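Local atomic coordinates of guanidinopropionase (Pseudomonas aeruginosa, PDB entry 3NIQ), a protein that catalyses the manganese-dependent hydrolysis of 3-guanidinopropanoate to beta-alanine and urea, acting as a homohexamer of the arginase family. Residues L102-H113 / L130-E139; D179-G187 / A226-T235. All blocks are in the same frame, centred on the assembly; numbering follows the deposited sequence.

Contact 1: L102-H113 / L130-E139; sequences LRRIEGFYRQVH and LPIFRALGRE
Pro131 and Ala135, one turn apart, meet the backbone of helix 98-114 directly and let the two helices come close. The axes of the short segments pass 7.9 Å apart at a crossing angle of -40°, and the CB of Ala135 lies 3.4 Å from Arg110 N, against the main chain between Tyr109 and Arg110. Pro131 sets its CB against the main chain at Glu106 N and its CG and CD against the side chains of Ile105 and Leu102, with CG 3.6 Å from Ile105 CG2.

On the inner side the apolar theme turns aromatic. Ile132 lays its CG1 almost centrally over one face of the Tyr109 ring, a CH-pi contact with the carbon 3.6 Å from the centroid, while CD1 continues along the ring to CZ. Toward the far end, Leu136 CD2 meets the His113 side chain.

The outer rim is polar, yet no direct hydrogen bond joins the two segments. Glu106, its CG anti to the backbone N (chi1 175°), runs extended across the aliphatic part of Arg134. A water donates to Glu106 OE1 (2.6 Å) and accepts from Arg134 NH1 (2.9 Å), with a further weak bond to Leu102 O. The other oxygen, OE2, takes both NE and NH2 of Arg110, a side-on grip from one face of the carboxylate that fixes the guanidinium's rotation. Onto that plate stacks the guanidinium of Arg138, planes 21° apart; the nearby carboxylate of Glu106 probably eases the approach of the like charges.

Arg134 also forms a salt bridge with Glu175, and Tyr109 OH bonds Ser121 of strand 118-123. This is neighbouring-helix packing on one face of the parallel sheet: helix 98-114 rests on strand 37-42, and helix 129-136 on strands 118-123 and 142-147.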
loop_
_atom_site.group_PDB
_atom_site.type_symbol
_atom_site.label_atom_id
_atom_site.label_comp_id
_atom_site.label_asym_id
_atom_site.label_seq_id
_atom_site.Cartn_x
_atom_site.Cartn_y
_atom_site.Cartn_z
ATOM N N LEU A 102 -5.510 -12.411 -30.736
ATOM C CA LEU A 102 -6.833 -12.283 -31.341
ATOM C C LEU A 102 -7.245 -13.569 -32.029
ATOM O O LEU A 102 -8.379 -14.060 -31.834
ATOM C CB LEU A 102 -6.853 -11.160 -32.373
ATOM C CG LEU A 102 -7.052 -9.713 -31.961
ATOM C CD1 LEU A 102 -7.031 -8.835 -33.216
ATOM C CD2 LEU A 102 -8.381 -9.520 -31.169
ATOM N N ARG A 103 -6.336 -14.128 -32.838
ATOM C CA ARG A 103 -6.611 -15.398 -33.506
ATOM C C ARG A 103 -6.859 -16.517 -32.498
ATOM O O ARG A 103 -7.830 -17.270 -32.618
ATOM C CB ARG A 103 -5.460 -15.802 -34.434
ATOM C CG ARG A 103 -5.721 -17.101 -35.221
ATOM C CD ARG A 103 -4.458 -17.560 -36.016
ATOM N NE ARG A 103 -3.325 -17.797 -35.115
ATOM C CZ ARG A 103 -3.119 -18.930 -34.434
ATOM N NH1 ARG A 103 -3.965 -19.955 -34.561
ATOM N NH2 ARG A 103 -2.071 -19.035 -33.610
ATOM N N ARG A 104 -5.956 -16.635 -31.524
ATOM C CA ARG A 104 -5.999 -17.759 -30.588
ATOM C C ARG A 104 -7.234 -17.671 -29.699
ATOM O O ARG A 104 -7.915 -18.676 -29.452
ATOM C CB ARG A 104 -4.710 -17.808 -29.766
ATOM C CG ARG A 104 -3.523 -18.345 -30.596
ATOM C CD ARG A 104 -2.170 -17.915 -30.061
ATOM N NE ARG A 104 -1.834 -18.599 -28.820
ATOM C CZ ARG A 104 -0.593 -18.811 -28.387
ATOM N NH1 ARG A 104 0.443 -18.392 -29.101
ATOM N NH2 ARG A 104 -0.395 -19.445 -27.237
ATOM N N ILE A 105 -7.551 -16.451 -29.260
ATOM C CA ILE A 105 -8.708 -16.269 -28.399
ATOM C C ILE A 105 -9.997 -16.621 -29.115
ATOM O O ILE A 105 -10.841 -17.331 -28.552
ATOM C CB ILE A 105 -8.794 -14.848 -27.813
ATOM C CG1 ILE A 105 -7.579 -14.604 -26.903
ATOM C CG2 ILE A 105 -10.115 -14.682 -27.081
ATOM C CD1 ILE A 105 -7.375 -13.148 -26.488
ATOM N N GLU A 106 -10.155 -16.147 -30.351
ATOM C CA GLU A 106 -11.361 -16.470 -31.120
ATOM C C GLU A 106 -11.502 -17.994 -31.316
ATOM O O GLU A 106 -12.608 -18.532 -31.231
ATOM C CB GLU A 106 -11.368 -15.768 -32.490
ATOM C CG GLU A 106 -12.573 -16.196 -33.357
ATOM C CD GLU A 106 -12.642 -15.526 -34.733
ATOM O OE1 GLU A 106 -11.821 -14.623 -35.027
ATOM O OE2 GLU A 106 -13.541 -15.905 -35.512
ATOM N N GLY A 107 -10.386 -18.664 -31.615
ATOM C CA GLY A 107 -10.382 -20.115 -31.842
ATOM C C GLY A 107 -10.914 -20.867 -30.628
ATOM O O GLY A 107 -11.724 -21.781 -30.752
ATOM N N PHE A 108 -10.486 -20.444 -29.441
ATOM C CA PHE A 108 -11.000 -20.993 -28.204
ATOM C C PHE A 108 -12.511 -20.784 -28.076
ATOM O O PHE A 108 -13.266 -21.720 -27.781
ATOM C CB PHE A 108 -10.261 -20.340 -27.029
ATOM C CG PHE A 108 -10.625 -20.907 -25.684
ATOM C CD1 PHE A 108 -10.068 -22.108 -25.248
ATOM C CD2 PHE A 108 -11.499 -20.228 -24.848
ATOM C CE1 PHE A 108 -10.399 -22.644 -23.977
ATOM C CE2 PHE A 108 -11.848 -20.748 -23.590
ATOM C CZ PHE A 108 -11.294 -21.966 -23.156
ATOM N N TYR A 109 -12.964 -19.552 -28.291
ATOM C CA TYR A 109 -14.378 -19.259 -28.126
ATOM C C TYR A 109 -15.258 -19.923 -29.180
ATOM O O TYR A 109 -16.413 -20.201 -28.913
ATOM C CB TYR A 109 -14.638 -17.740 -28.046
ATOM C CG TYR A 109 -14.368 -17.226 -26.644
ATOM C CD1 TYR A 109 -15.408 -17.108 -25.708
ATOM C CD2 TYR A 109 -13.078 -16.921 -26.234
ATOM C CE1 TYR A 109 -15.158 -16.676 -24.398
ATOM C CE2 TYR A 109 -12.814 -16.486 -24.900
ATOM C CZ TYR A 109 -13.858 -16.354 -24.012
ATOM O OH TYR A 109 -13.636 -15.942 -22.718
ATOM N N ARG A 110 -14.724 -20.149 -30.376
ATOM C CA ARG A 110 -15.459 -20.946 -31.395
ATOM C C ARG A 110 -15.766 -22.359 -30.881
ATOM O O ARG A 110 -16.832 -22.908 -31.151
ATOM C CB ARG A 110 -14.663 -21.048 -32.694
ATOM C CG ARG A 110 -14.613 -19.743 -33.500
ATOM C CD ARG A 110 -14.374 -20.013 -34.967
ATOM N NE ARG A 110 -14.236 -18.788 -35.767
ATOM C CZ ARG A 110 -14.168 -18.791 -37.099
ATOM N NH1 ARG A 110 -14.247 -19.948 -37.763
ATOM N NH2 ARG A 110 -14.024 -17.649 -37.770
ATOM N N GLN A 111 -14.822 -22.936 -30.140
ATOM C CA GLN A 111 -14.997 -24.272 -29.564
ATOM C C GLN A 111 -16.032 -24.241 -28.461
ATOM O O GLN A 111 -16.891 -25.124 -28.368
ATOM C CB GLN A 111 -13.682 -24.759 -28.950
ATOM C CG GLN A 111 -12.671 -25.299 -29.950
ATOM C CD GLN A 111 -11.293 -25.477 -29.322
ATOM O OE1 GLN A 111 -10.946 -24.800 -28.349
ATOM N NE2 GLN A 111 -10.500 -26.381 -29.882
ATOM N N VAL A 112 -15.922 -23.240 -27.589
ATOM C CA VAL A 112 -16.881 -23.067 -26.515
ATOM C C VAL A 112 -18.283 -22.938 -27.151
ATOM O O VAL A 112 -19.209 -23.632 -26.761
ATOM C CB VAL A 112 -16.535 -21.816 -25.648
ATOM C CG1 VAL A 112 -17.663 -21.494 -24.670
ATOM C CG2 VAL A 112 -15.216 -22.019 -24.924
ATOM N N HIS A 113 -18.408 -22.061 -28.151
ATOM C CA HIS A 113 -19.686 -21.804 -28.795
ATOM C C HIS A 113 -20.221 -23.082 -29.502
ATOM O O HIS A 113 -21.399 -23.423 -29.399
ATOM C CB HIS A 113 -19.542 -20.671 -29.807
ATOM C CG HIS A 113 -20.833 -20.266 -30.442
ATOM N ND1 HIS A 113 -21.899 -19.790 -29.710
ATOM C CD2 HIS A 113 -21.233 -20.255 -31.738
ATOM C CE1 HIS A 113 -22.902 -19.506 -30.527
ATOM N NE2 HIS A 113 -22.527 -19.784 -31.760
ATOM N N LEU A 130 -13.886 -8.451 -28.427
ATOM C CA LEU A 130 -13.901 -8.627 -29.881
ATOM C C LEU A 130 -13.782 -10.086 -30.361
ATOM O O LEU A 130 -14.675 -10.561 -31.054
ATOM C CB LEU A 130 -12.846 -7.758 -30.574
ATOM C CG LEU A 130 -12.777 -7.893 -32.103
ATOM C CD1 LEU A 130 -14.120 -7.619 -32.735
ATOM C CD2 LEU A 130 -11.702 -6.954 -32.674
ATOM N N PRO A 131 -12.678 -10.795 -30.020
ATOM C CA PRO A 131 -12.607 -12.193 -30.471
ATOM C C PRO A 131 -13.749 -13.069 -29.951
ATOM O O PRO A 131 -14.215 -13.959 -30.655
ATOM C CB PRO A 131 -11.232 -12.668 -29.961
ATOM C CG PRO A 131 -10.868 -11.661 -28.860
ATOM C CD PRO A 131 -11.435 -10.373 -29.351
ATOM N N ILE A 132 -14.227 -12.805 -28.743
ATOM C CA ILE A 132 -15.441 -13.447 -28.239
ATOM C C ILE A 132 -16.640 -13.220 -29.188
ATOM O O ILE A 132 -17.328 -14.181 -29.584
ATOM C CB ILE A 132 -15.770 -12.930 -26.794
ATOM C CG1 ILE A 132 -14.638 -13.293 -25.834
ATOM C CG2 ILE A 132 -17.122 -13.512 -26.285
ATOM C CD1 ILE A 132 -14.881 -12.881 -24.310
ATOM N N PHE A 133 -16.884 -11.963 -29.567
ATOM C CA PHE A 133 -17.986 -11.646 -30.479
ATOM C C PHE A 133 -17.768 -12.279 -31.863
ATOM O O PHE A 133 -18.727 -12.686 -32.519
ATOM C CB PHE A 133 -18.167 -10.128 -30.624
ATOM C CG PHE A 133 -18.942 -9.482 -29.503
ATOM C CD1 PHE A 133 -19.126 -10.128 -28.291
ATOM C CD2 PHE A 133 -19.489 -8.206 -29.669
ATOM C CE1 PHE A 133 -19.842 -9.541 -27.269
ATOM C CE2 PHE A 133 -20.213 -7.593 -28.636
ATOM C CZ PHE A 133 -20.390 -8.264 -27.431
ATOM N N ARG A 134 -16.514 -12.370 -32.292
ATOM C CA ARG A 134 -16.186 -13.061 -33.540
ATOM C C ARG A 134 -16.652 -14.508 -33.515
ATOM O O ARG A 134 -17.140 -15.018 -34.529
ATOM C CB ARG A 134 -14.696 -12.964 -33.857
ATOM C CG ARG A 134 -14.334 -11.613 -34.492
ATOM C CD ARG A 134 -12.830 -11.437 -34.635
ATOM N NE ARG A 134 -12.494 -10.158 -35.250
ATOM C CZ ARG A 134 -11.251 -9.783 -35.556
ATOM N NH1 ARG A 134 -10.219 -10.566 -35.262
ATOM N NH2 ARG A 134 -11.037 -8.608 -36.124
ATOM N N ALA A 135 -16.560 -15.154 -32.357
ATOM C CA ALA A 135 -17.103 -16.509 -32.215
ATOM C C ALA A 135 -18.610 -16.541 -32.054
ATOM O O ALA A 135 -19.293 -17.314 -32.742
ATOM C CB ALA A 135 -16.439 -17.266 -31.044
ATOM N N LEU A 136 -19.134 -15.723 -31.139
ATOM C CA LEU A 136 -20.547 -15.817 -30.743
ATOM C C LEU A 136 -21.490 -15.151 -31.718
ATOM O O LEU A 136 -22.685 -15.429 -31.693
ATOM C CB LEU A 136 -20.810 -15.214 -29.340
ATOM C CG LEU A 136 -20.036 -15.670 -28.100
ATOM C CD1 LEU A 136 -20.753 -15.277 -26.782
ATOM C CD2 LEU A 136 -19.730 -17.140 -28.133
ATOM N N GLY A 137 -20.972 -14.214 -32.511
ATOM C CA GLY A 137 -21.824 -13.440 -33.426
ATOM C C GLY A 137 -21.620 -13.861 -34.875
ATOM O O GLY A 137 -22.046 -13.170 -35.789
ATOM N N ARG A 138 -20.970 -15.005 -35.067
ATOM C CA ARG A 138 -20.537 -15.468 -36.388
ATOM C C ARG A 138 -21.721 -15.844 -37.301
ATOM O O ARG A 138 -21.709 -15.514 -38.488
ATOM C CB ARG A 138 -19.530 -16.631 -36.258
ATOM C CG ARG A 138 -18.902 -17.088 -37.593
ATOM C CD ARG A 138 -17.721 -18.039 -37.402
ATOM N NE ARG A 138 -18.073 -19.315 -36.766
ATOM C CZ ARG A 138 -17.884 -20.524 -37.309
ATOM N NH1 ARG A 138 -17.342 -20.660 -38.521
ATOM N NH2 ARG A 138 -18.228 -21.616 -36.628
ATOM N N GLU A 139 -22.738 -16.509 -36.756
ATOM C CA GLU A 139 -23.942 -16.824 -37.548
ATOM C C GLU A 139 -25.009 -15.729 -37.533
ATOM O O GLU A 139 -25.671 -15.483 -38.552
ATOM C CB GLU A 139 -24.594 -18.117 -37.074
ATOM C CG GLU A 139 -23.789 -19.374 -37.294
ATOM C CD GLU A 139 -24.446 -20.555 -36.599
ATOM O OE1 GLU A 139 -25.402 -21.127 -37.183
ATOM O OE2 GLU A 139 -24.029 -20.884 -35.456
HETATM O O HOH W 1 -9.859 -13.227 -34.097
#

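Contact 2: D179-G187 / A226-T235; sequences DPLRTVQIG and ARRVVGAGPT
The guanidinium of Arg182 has Gly233 CA over one face, 3.5 Å above the plane and displaced toward the rim, while carbonyl oxygens of Val230 and Pro234 gather at its edge. NH2 gives the straighter bond, 2.8 Å to Pro234 O at 162°, and that oxygen lies in the guanidinium plane. NH1 reaches Val230 O at 3.0 Å, arriving in the carbonyl plane on a lone pair, and adds a weak bond to Pro234 O. Thr235 OG1 also lies at this edge, its own bond going to Gly233 O. A bend at chi3 (-51°) turns the arginine's end toward these acceptors. The carboxylate of Asp179 stands near NE in a long salt bridge, with its OD1 closing an Asx turn onto Leu181 N.

The setting is the alpha/beta/alpha fold of the arginase family. The last turn of helix 211-230 packs on the parallel sheet and runs roughly antiparallel to strand segment 183-187, then the chain turns at Gly231, where phi is positive, and enters strand 235-240. Arg182 thus spans the type II' turn from Val230 to Gly233, bonding Val230 at its start and Pro234 just after it.

Deeper in, the side chains that meet are apolar. Val229 CG1 packs on the main chain at Leu181 O (3.5 Å) as well as on Val184 CB (3.9 Å). Val184 CG1, set between backbone N and carbonyl carbon (chi1 57°), faces Ala226 at 4.0 Å from its CB. Ile186 CD1 meets the same methyl at 4.2 Å, and its side chain also touches Val145 and Phe147 of strand 142-147.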
loop_
_atom_site.group_PDB
_atom_site.type_symbol
_atom_site.label_atom_id
_atom_site.label_comp_id
_atom_site.label_asym_id
_atom_site.label_seq_id
_atom_site.Cartn_x
_atom_site.Cartn_y
_atom_site.Cartn_z
ATOM N N ASP A 179 -25.236 -5.867 -33.427
ATOM C CA ASP A 179 -26.319 -5.073 -34.001
ATOM C C ASP A 179 -26.408 -3.724 -33.253
ATOM O O ASP A 179 -26.845 -3.662 -32.113
ATOM C CB ASP A 179 -27.636 -5.875 -33.930
ATOM C CG ASP A 179 -28.855 -5.080 -34.418
ATOM O OD1 ASP A 179 -28.699 -3.925 -34.854
ATOM O OD2 ASP A 179 -29.976 -5.608 -34.328
ATOM N N PRO A 180 -26.009 -2.625 -33.910
ATOM C CA PRO A 180 -25.967 -1.346 -33.200
ATOM C C PRO A 180 -27.333 -0.832 -32.692
ATOM O O PRO A 180 -27.368 -0.130 -31.682
ATOM C CB PRO A 180 -25.336 -0.386 -34.230
ATOM C CG PRO A 180 -25.604 -0.995 -35.532
ATOM C CD PRO A 180 -25.606 -2.491 -35.323
ATOM N N LEU A 181 -28.441 -1.188 -33.348
ATOM C CA LEU A 181 -29.773 -0.769 -32.840
ATOM C C LEU A 181 -30.189 -1.515 -31.595
ATOM O O LEU A 181 -31.093 -1.081 -30.895
ATOM C CB LEU A 181 -30.882 -0.950 -33.894
ATOM C CG LEU A 181 -31.354 0.334 -34.582
ATOM C CD1 LEU A 181 -30.261 0.844 -35.519
ATOM C CD2 LEU A 181 -32.639 0.076 -35.350
ATOM N N ARG A 182 -29.571 -2.665 -31.334
ATOM C CA ARG A 182 -29.830 -3.351 -30.091
ATOM C C ARG A 182 -28.629 -3.217 -29.138
ATOM O O ARG A 182 -28.355 -4.100 -28.345
ATOM C CB ARG A 182 -30.208 -4.816 -30.346
ATOM C CG ARG A 182 -31.524 -4.935 -31.136
ATOM C CD ARG A 182 -32.175 -6.316 -31.011
ATOM N NE ARG A 182 -31.240 -7.387 -31.303
ATOM C CZ ARG A 182 -30.686 -8.169 -30.374
ATOM N NH1 ARG A 182 -30.944 -8.010 -29.058
ATOM N NH2 ARG A 182 -29.860 -9.102 -30.766
ATOM N N THR A 183 -27.927 -2.092 -29.231
ATOM C CA THR A 183 -26.802 -1.813 -28.338
ATOM C C THR A 183 -27.101 -0.591 -27.492
ATOM O O THR A 183 -27.505 0.462 -27.993
ATOM C CB THR A 183 -25.507 -1.625 -29.143
ATOM O OG1 THR A 183 -25.273 -2.814 -29.921
ATOM C CG2 THR A 183 -24.304 -1.362 -28.225
ATOM N N VAL A 184 -26.912 -0.743 -26.194
ATOM C CA VAL A 184 -27.090 0.371 -25.280
ATOM C C VAL A 184 -25.875 0.429 -24.342
ATOM O O VAL A 184 -25.444 -0.606 -23.794
ATOM C CB VAL A 184 -28.449 0.319 -24.540
ATOM C CG1 VAL A 184 -28.628 -0.995 -23.778
ATOM C CG2 VAL A 184 -28.614 1.566 -23.582
ATOM N N GLN A 185 -25.307 1.629 -24.214
ATOM C CA GLN A 185 -24.094 1.855 -23.418
ATOM C C GLN A 185 -24.437 2.767 -22.259
ATOM O O GLN A 185 -25.077 3.792 -22.458
ATOM C CB GLN A 185 -22.981 2.456 -24.278
ATOM C CG GLN A 185 -22.677 1.624 -25.536
ATOM C CD GLN A 185 -21.607 2.268 -26.383
ATOM O OE1 GLN A 185 -21.730 3.429 -26.777
ATOM N NE2 GLN A 185 -20.537 1.532 -26.641
ATOM N N ILE A 186 -24.043 2.365 -21.045
ATOM C CA ILE A 186 -24.446 3.056 -19.830
ATOM C C ILE A 186 -23.245 3.462 -18.974
ATOM O O ILE A 186 -22.409 2.610 -18.635
ATOM C CB ILE A 186 -25.353 2.147 -18.954
ATOM C CG1 ILE A 186 -26.549 1.618 -19.761
ATOM C CG2 ILE A 186 -25.807 2.925 -17.726
ATOM C CD1 ILE A 186 -27.382 0.580 -19.058
ATOM N N GLY A 187 -23.169 4.748 -18.620
ATOM C CA GLY A 187 -22.149 5.228 -17.702
ATOM C C GLY A 187 -21.085 6.118 -18.330
ATOM O O GLY A 187 -20.188 6.582 -17.626
ATOM N N ALA A 226 -32.876 0.450 -21.247
ATOM C CA ALA A 226 -31.967 -0.612 -21.686
ATOM C C ALA A 226 -32.734 -1.826 -22.206
ATOM O O ALA A 226 -32.385 -2.374 -23.246
ATOM C CB ALA A 226 -31.013 -1.018 -20.570
ATOM N N ARG A 227 -33.766 -2.254 -21.476
ATOM C CA ARG A 227 -34.520 -3.458 -21.871
ATOM C C ARG A 227 -35.310 -3.208 -23.150
ATOM O O ARG A 227 -35.467 -4.108 -23.975
ATOM C CB ARG A 227 -35.464 -3.925 -20.765
ATOM C CG ARG A 227 -34.759 -4.393 -19.507
ATOM C CD ARG A 227 -35.774 -4.882 -18.484
ATOM N NE ARG A 227 -36.496 -6.048 -18.983
ATOM C CZ ARG A 227 -36.227 -7.314 -18.655
ATOM N NH1 ARG A 227 -35.250 -7.614 -17.805
ATOM N NH2 ARG A 227 -36.953 -8.294 -19.180
ATOM N N ARG A 228 -35.801 -1.980 -23.305
ATOM C CA ARG A 228 -36.453 -1.564 -24.546
ATOM C C ARG A 228 -35.512 -1.697 -25.740
ATOM O O ARG A 228 -35.917 -2.172 -26.803
ATOM C CB ARG A 228 -36.946 -0.113 -24.449
ATOM C CG ARG A 228 -37.849 0.298 -25.622
ATOM C CD ARG A 228 -38.047 1.800 -25.718
ATOM N NE ARG A 228 -36.795 2.535 -25.931
ATOM C CZ ARG A 228 -36.151 2.650 -27.095
ATOM N NH1 ARG A 228 -36.620 2.064 -28.187
ATOM N NH2 ARG A 228 -35.022 3.356 -27.161
ATOM N N VAL A 229 -34.258 -1.271 -25.577
ATOM C CA VAL A 229 -33.303 -1.304 -26.695
ATOM C C VAL A 229 -33.003 -2.710 -27.176
ATOM O O VAL A 229 -32.992 -2.973 -28.381
ATOM C CB VAL A 229 -31.946 -0.584 -26.355
ATOM C CG1 VAL A 229 -30.827 -0.993 -27.357
ATOM C CG2 VAL A 229 -32.118 0.940 -26.343
ATOM N N VAL A 230 -32.705 -3.609 -26.239
ATOM C CA VAL A 230 -32.255 -4.956 -26.602
ATOM C C VAL A 230 -33.445 -5.867 -26.875
ATOM O O VAL A 230 -33.322 -6.851 -27.599
ATOM C CB VAL A 230 -31.309 -5.584 -25.522
ATOM C CG1 VAL A 230 -30.094 -4.663 -25.269
ATOM C CG2 VAL A 230 -32.058 -5.852 -24.220
ATOM N N GLY A 231 -34.595 -5.528 -26.296
ATOM C CA GLY A 231 -35.815 -6.301 -26.532
ATOM C C GLY A 231 -35.681 -7.781 -26.197
ATOM O O GLY A 231 -35.081 -8.158 -25.170
ATOM N N ALA A 232 -36.241 -8.627 -27.064
ATOM C CA ALA A 232 -36.290 -10.074 -26.796
ATOM C C ALA A 232 -35.174 -10.831 -27.520
ATOM O O ALA A 232 -35.071 -12.051 -27.390
ATOM C CB ALA A 232 -37.692 -10.651 -27.162
ATOM N N GLY A 233 -34.320 -10.103 -28.243
ATOM C CA GLY A 233 -33.246 -10.726 -29.043
ATOM C C GLY A 233 -32.062 -11.245 -28.246
ATOM O O GLY A 233 -31.960 -11.002 -27.029
ATOM N N PRO A 234 -31.173 -12.001 -28.913
ATOM C CA PRO A 234 -29.959 -12.520 -28.273
ATOM C C PRO A 234 -29.109 -11.363 -27.759
ATOM O O PRO A 234 -28.841 -10.416 -28.507
ATOM C CB PRO A 234 -29.232 -13.234 -29.419
ATOM C CG PRO A 234 -29.951 -12.797 -30.706
ATOM C CD PRO A 234 -31.327 -12.491 -30.301
ATOM N N THR A 235 -28.708 -11.425 -26.491
ATOM C CA THR A 235 -28.098 -10.262 -25.850
ATOM C C THR A 235 -26.898 -10.625 -25.006
ATOM O O THR A 235 -26.939 -11.569 -24.240
ATOM C CB THR A 235 -29.104 -9.501 -24.986
ATOM O OG1 THR A 235 -30.226 -9.132 -25.786
ATOM C CG2 THR A 235 -28.475 -8.237 -24.395
#

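In the fold
The helices of the two contacts lie on opposite faces of one parallel sheet, with the contact centres about 21 Å apart and no touch between them, and strand 142-147 is packed against by side chains of each. In contact 1 two helices meet each other; in contact 2 a helix and the turn after it meet a strand and the turn before it. Contact 1 is partly buried, with a rim of charged groups and a bridging water, whereas contact 2 is mostly buried and its arginine satisfies main-chain carbonyls directly. The manganese pair lies apart from both: the closest side chains, Leu130 and Ile186, stay about 11 and 12 Å from a metal ion.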